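N-acetylglucosamine 2-epimerase (Xylella fastidiosa, PDB 3GT5) belongs to the N-acylglucosamine 2-epimerase family and probably works as a sugar epimerase or isomerase, its own substrate remaining unestablished. Local coordinates at residues 339-342 with 343-347; 346-349 with 350-353. All coordinates share one frame; numbering follows the deposited sequence. Where two conformers were deposited one is given.

Contact 1 of 2, residues 339-342 with 343-347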
loop_
_atom_site.group_PDB
_atom_site.type_symbol
_atom_site.label_atom_id
_atom_site.label_comp_id
_atom_site.label_asym_id
_atom_site.label_seq_id
_atom_site.Cartn_x
_atom_site.Cartn_y
_atom_site.Cartn_z
ATOM N N TRP A 339 11.797 3.071 13.574
ATOM C CA TRP A 339 12.170 1.661 13.764
ATOM C C TRP A 339 12.249 1.280 15.256
ATOM O O TRP A 339 11.853 0.184 15.604
ATOM C CB TRP A 339 13.494 1.329 13.069
ATOM C CG TRP A 339 13.360 0.760 11.726
ATOM C CD1 TRP A 339 13.881 1.250 10.564
ATOM C CD2 TRP A 339 12.706 -0.458 11.388
ATOM N NE1 TRP A 339 13.563 0.417 9.519
ATOM C CE2 TRP A 339 12.849 -0.642 9.997
ATOM C CE3 TRP A 339 12.029 -1.434 12.128
ATOM C CZ2 TRP A 339 12.321 -1.751 9.344
ATOM C CZ3 TRP A 339 11.488 -2.510 11.481
ATOM C CH2 TRP A 339 11.638 -2.667 10.101
ATOM N N ALA A 340 12.784 2.162 16.102
ATOM C CA ALA A 340 12.886 1.856 17.531
ATOM C C ALA A 340 11.512 1.595 18.108
ATOM O O ALA A 340 11.314 0.644 18.856
ATOM C CB ALA A 340 13.582 2.956 18.279
ATOM N N TYR A 341 10.538 2.453 17.762
ATOM C CA TYR A 341 9.149 2.190 18.153
ATOM C C TYR A 341 8.588 0.850 17.625
ATOM O O TYR A 341 8.005 0.024 18.342
ATOM C CB TYR A 341 8.252 3.333 17.684
ATOM C CG TYR A 341 6.829 3.024 17.976
ATOM C CD1 TYR A 341 6.339 3.102 19.276
ATOM C CD2 TYR A 341 5.971 2.583 16.990
ATOM C CE1 TYR A 341 5.053 2.760 19.554
ATOM C CE2 TYR A 341 4.673 2.219 17.267
ATOM C CZ TYR A 341 4.210 2.309 18.560
ATOM O OH TYR A 341 2.905 1.939 18.890
ATOM N N ALA A 342 8.736 0.658 16.333
ATOM C CA ALA A 342 8.225 -0.545 15.694
ATOM C C ALA A 342 8.889 -1.795 16.260
ATOM O O ALA A 342 8.230 -2.764 16.546
ATOM C CB ALA A 342 8.445 -0.438 14.174
ATOM N N TRP A 343 10.193 -1.771 16.414
ATOM C CA TRP A 343 10.897 -2.944 16.969
ATOM C C TRP A 343 10.454 -3.291 18.398
ATOM O O TRP A 343 10.274 -4.453 18.716
ATOM C CB TRP A 343 12.401 -2.714 16.929
ATOM C CG TRP A 343 13.177 -3.944 17.040
ATOM C CD1 TRP A 343 13.974 -4.302 18.083
ATOM C CD2 TRP A 343 13.290 -4.980 16.061
ATOM N NE1 TRP A 343 14.589 -5.512 17.812
ATOM C CE2 TRP A 343 14.165 -5.961 16.590
ATOM C CE3 TRP A 343 12.715 -5.195 14.804
ATOM C CZ2 TRP A 343 14.462 -7.163 15.902
ATOM C CZ3 TRP A 343 13.007 -6.391 14.123
ATOM C CH2 TRP A 343 13.872 -7.355 14.679
ATOM N N GLN A 344 10.222 -2.274 19.209
ATOM C CA GLN A 344 9.839 -2.478 20.593
ATOM C C GLN A 344 8.376 -2.908 20.707
ATOM O O GLN A 344 8.035 -3.723 21.576
ATOM C CB GLN A 344 10.099 -1.213 21.441
ATOM C CG GLN A 344 9.665 -1.362 22.907
ATOM C CD GLN A 344 10.442 -2.447 23.633
ATOM O OE1 GLN A 344 11.677 -2.515 23.535
ATOM N NE2 GLN A 344 9.725 -3.313 24.363
ATOM N N HIS A 345 7.489 -2.350 19.879
ATOM C CA HIS A 345 6.047 -2.576 20.065
ATOM C C HIS A 345 5.246 -3.316 19.001
ATOM O O HIS A 345 4.229 -3.924 19.300
ATOM C CB HIS A 345 5.357 -1.232 20.323
ATOM C CG HIS A 345 5.824 -0.545 21.578
ATOM N ND1 HIS A 345 6.683 0.530 21.573
ATOM C CD2 HIS A 345 5.566 -0.811 22.883
ATOM C CE1 HIS A 345 6.940 0.891 22.821
ATOM N NE2 HIS A 345 6.276 0.089 23.631
ATOM N N MET A 346 5.626 -3.158 17.738
ATOM C CA MET A 346 4.805 -3.647 16.643
ATOM C C MET A 346 5.270 -4.957 15.998
ATOM O O MET A 346 4.466 -5.686 15.440
ATOM C CB MET A 346 4.698 -2.565 15.551
ATOM C CG MET A 346 4.103 -1.251 16.069
ATOM S SD MET A 346 2.738 -0.526 15.050
ATOM C CE MET A 346 1.703 -1.922 15.170
ATOM N N VAL A 347 6.565 -5.246 16.042
ATOM C CA VAL A 347 7.071 -6.466 15.435
ATOM C C VAL A 347 6.956 -7.620 16.434
ATOM O O VAL A 347 7.379 -7.497 17.580
ATOM C CB VAL A 347 8.558 -6.295 15.038
ATOM C CG1 VAL A 347 9.124 -7.643 14.497
ATOM C CG2 VAL A 347 8.744 -5.169 14.018
#

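Contact 2 of 2, residues 346-349 with 350-353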
loop_
_atom_site.group_PDB
_atom_site.type_symbol
_atom_site.label_atom_id
_atom_site.label_comp_id
_atom_site.label_asym_id
_atom_site.label_seq_id
_atom_site.Cartn_x
_atom_site.Cartn_y
_atom_site.Cartn_z
ATOM N N MET A 346 5.626 -3.158 17.738
ATOM C CA MET A 346 4.805 -3.647 16.643
ATOM C C MET A 346 5.270 -4.957 15.998
ATOM O O MET A 346 4.466 -5.686 15.440
ATOM C CB MET A 346 4.698 -2.565 15.551
ATOM C CG MET A 346 4.103 -1.251 16.069
ATOM S SD MET A 346 2.738 -0.526 15.050
ATOM C CE MET A 346 1.703 -1.922 15.170
ATOM N N VAL A 347 6.565 -5.246 16.042
ATOM C CA VAL A 347 7.071 -6.466 15.435
ATOM C C VAL A 347 6.956 -7.620 16.434
ATOM O O VAL A 347 7.379 -7.497 17.580
ATOM C CB VAL A 347 8.558 -6.295 15.038
ATOM C CG1 VAL A 347 9.124 -7.643 14.497
ATOM C CG2 VAL A 347 8.744 -5.169 14.018
ATOM N N ASP A 348 6.394 -8.728 15.984
ATOM C CA ASP A 348 6.169 -9.916 16.834
ATOM C C ASP A 348 7.476 -10.717 16.804
ATOM O O ASP A 348 7.778 -11.366 15.812
ATOM C CB ASP A 348 5.008 -10.737 16.304
ATOM C CG ASP A 348 4.711 -11.999 17.152
ATOM O OD1 ASP A 348 5.601 -12.421 17.961
ATOM O OD2 ASP A 348 3.592 -12.551 17.041
ATOM N N HIS A 349 8.237 -10.645 17.883
ATOM C CA HIS A 349 9.533 -11.344 17.952
ATOM C C HIS A 349 9.419 -12.851 18.236
ATOM O O HIS A 349 10.415 -13.557 18.115
ATOM C CB HIS A 349 10.441 -10.671 18.956
ATOM C CG HIS A 349 10.697 -9.234 18.617
ATOM N ND1 HIS A 349 11.385 -8.866 17.484
ATOM C CD2 HIS A 349 10.250 -8.089 19.175
ATOM C CE1 HIS A 349 11.403 -7.550 17.391
ATOM N NE2 HIS A 349 10.758 -7.050 18.428
ATOM N N ARG A 350 8.237 -13.322 18.614
ATOM C CA ARG A 350 8.011 -14.744 18.838
ATOM C C ARG A 350 7.664 -15.484 17.550
ATOM O O ARG A 350 8.215 -16.532 17.289
ATOM C CB ARG A 350 6.920 -14.981 19.882
ATOM C CG ARG A 350 6.667 -16.480 20.168
ATOM C CD ARG A 350 5.785 -16.686 21.390
ATOM N NE ARG A 350 6.237 -17.818 22.195
ATOM C CZ ARG A 350 5.604 -18.253 23.283
ATOM N NH1 ARG A 350 4.481 -17.660 23.680
ATOM N NH2 ARG A 350 6.082 -19.283 23.965
ATOM N N TYR A 351 6.773 -14.911 16.733
ATOM C CA TYR A 351 6.261 -15.562 15.551
ATOM C C TYR A 351 6.603 -14.875 14.240
ATOM O O TYR A 351 6.508 -15.508 13.178
ATOM C CB TYR A 351 4.740 -15.724 15.642
ATOM C CG TYR A 351 4.270 -16.600 16.780
ATOM C CD1 TYR A 351 4.595 -17.964 16.823
ATOM C CD2 TYR A 351 3.482 -16.074 17.814
ATOM C CE1 TYR A 351 4.133 -18.773 17.853
ATOM C CE2 TYR A 351 3.001 -16.904 18.861
ATOM C CZ TYR A 351 3.352 -18.238 18.872
ATOM O OH TYR A 351 2.912 -19.086 19.896
ATOM N N GLY A 352 6.975 -13.592 14.308
ATOM C CA GLY A 352 7.330 -12.822 13.113
ATOM C C GLY A 352 6.117 -12.092 12.546
ATOM O O GLY A 352 4.953 -12.390 12.904
ATOM N N ALA A 353 6.424 -11.118 11.667
ATOM C CA ALA A 353 5.451 -10.247 11.011
ATOM C C ALA A 353 5.039 -9.222 12.065
ATOM O O ALA A 353 5.474 -9.304 13.210
ATOM C CB ALA A 353 4.279 -11.037 10.445
#

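Contact 1 of 2, residues 339-342 with 343-347
Residues Trp339 to Val347 make a local contact, between side chains and backbone groups four or five positions apart, that lies in the C-terminal part of helix 329-346 and runs on into Val347, just past it. The i to i+4 bonds run through Tyr341, whose O accepts the His345 N-H at 2.9 Å, and on to Ala342, whose O accepts Met346 N at 2.9 Å. Ala342 O also takes an i+5 bond from Val347 N at 3.0 Å, which makes the wider pi-type turn; the two donors approach from opposite faces of its carbonyl plane.

Tyr341 is the aromatic centre of one side. Its CG lies anti to the backbone N (chi1 175°), which swings the ring toward the C-terminal end of the helix, beside His345 and Met346. His345 CB sits over one ring face, while ND1 comes within 3.4 Å of Tyr341 CE1; the two rings are oblique, their planes 35° apart. Met346 CG packs 3.7 Å from Tyr341 CE2, and its SD makes an oblique Met-aromatic contact 5.3 Å from the Tyr341 ring centroid. On another side of the helix, Trp339 CZ3 and Trp343 CE3 approach more loosely, at 4.4 Å.

Tyr341 OH is hydrogen-bonded to Asn362 OD1. Tyr341 and Met346 also reach Gln312 of helix 309-326, Tyr341 and His345 touch Leu358 of strand 357-358, and Trp343 and Val347 meet His14 of helix 8-22.

Contact 2 of 2, residues 346-349 with 350-353
Asp348 turns its carboxylate forward onto the backbone N-H groups of Arg350 and Tyr351, making an Asx turn within a broader Asx motif in the loop that follows helix 329-346. The evidence is a set of three bonds with a common origin. Asp348 OD1 accepts the backbone N-H groups of Arg350, at 2.9 Å, and Tyr351, at 3.0 Å, and the main-chain O of the same aspartate takes Gly352 N at 2.8 Å.

The carboxylate reaches these donors because its CG stands anti to the backbone N (chi1 -180°), beside the carbonyl carbon and hence on the side where the chain continues. The two donors use OD1 differently: Arg350 N meets it nearly along its C-O axis, whereas Tyr351 N comes from above the carboxylate plane, 68° out of it. Both lie on the same face of that plane. The other oxygen, OD2, forms a salt bridge with Lys369, whose NZ is also hydrogen-bonded to Gly352 O. These bonds and the nearby positive charge would probably favour the ionised form of Asp348.

Behind the turn the chain returns alongside itself, and Asp348 N donates to Ala353 O at 3.0 Å in a nearly straight bond. Gly352 adopts a positive phi at which a CB would press on the carbonyl O of Tyr351.

Carboxylate and tyrosine ring stand steeply to each other, their planes 78° apart, and Asp348 OD2 lies in the ring plane at its edge, 3.6 Å from Tyr351 CD2.

In the fold
Contacts 1 and 2 follow each other along the chain, sharing Met346 and Val347, and their centres lie about 10 Å apart on the outer part of the molecule. Each mixes buried with exposed residues. Contact 1 belongs to helix 329-346, where backbone bonds run along the helix and aromatic rings and Met346 supply most of the side-chain contact. Contact 2 lies in the loop leading to strand 357-358, where one buried carboxylate organises backbone N-H groups. The loop also folds back on the helix: His349 NE2 probably hydrogen-bonds to Trp343 O at 2.7 Å, and the rings of the two residues meet edge-to-face.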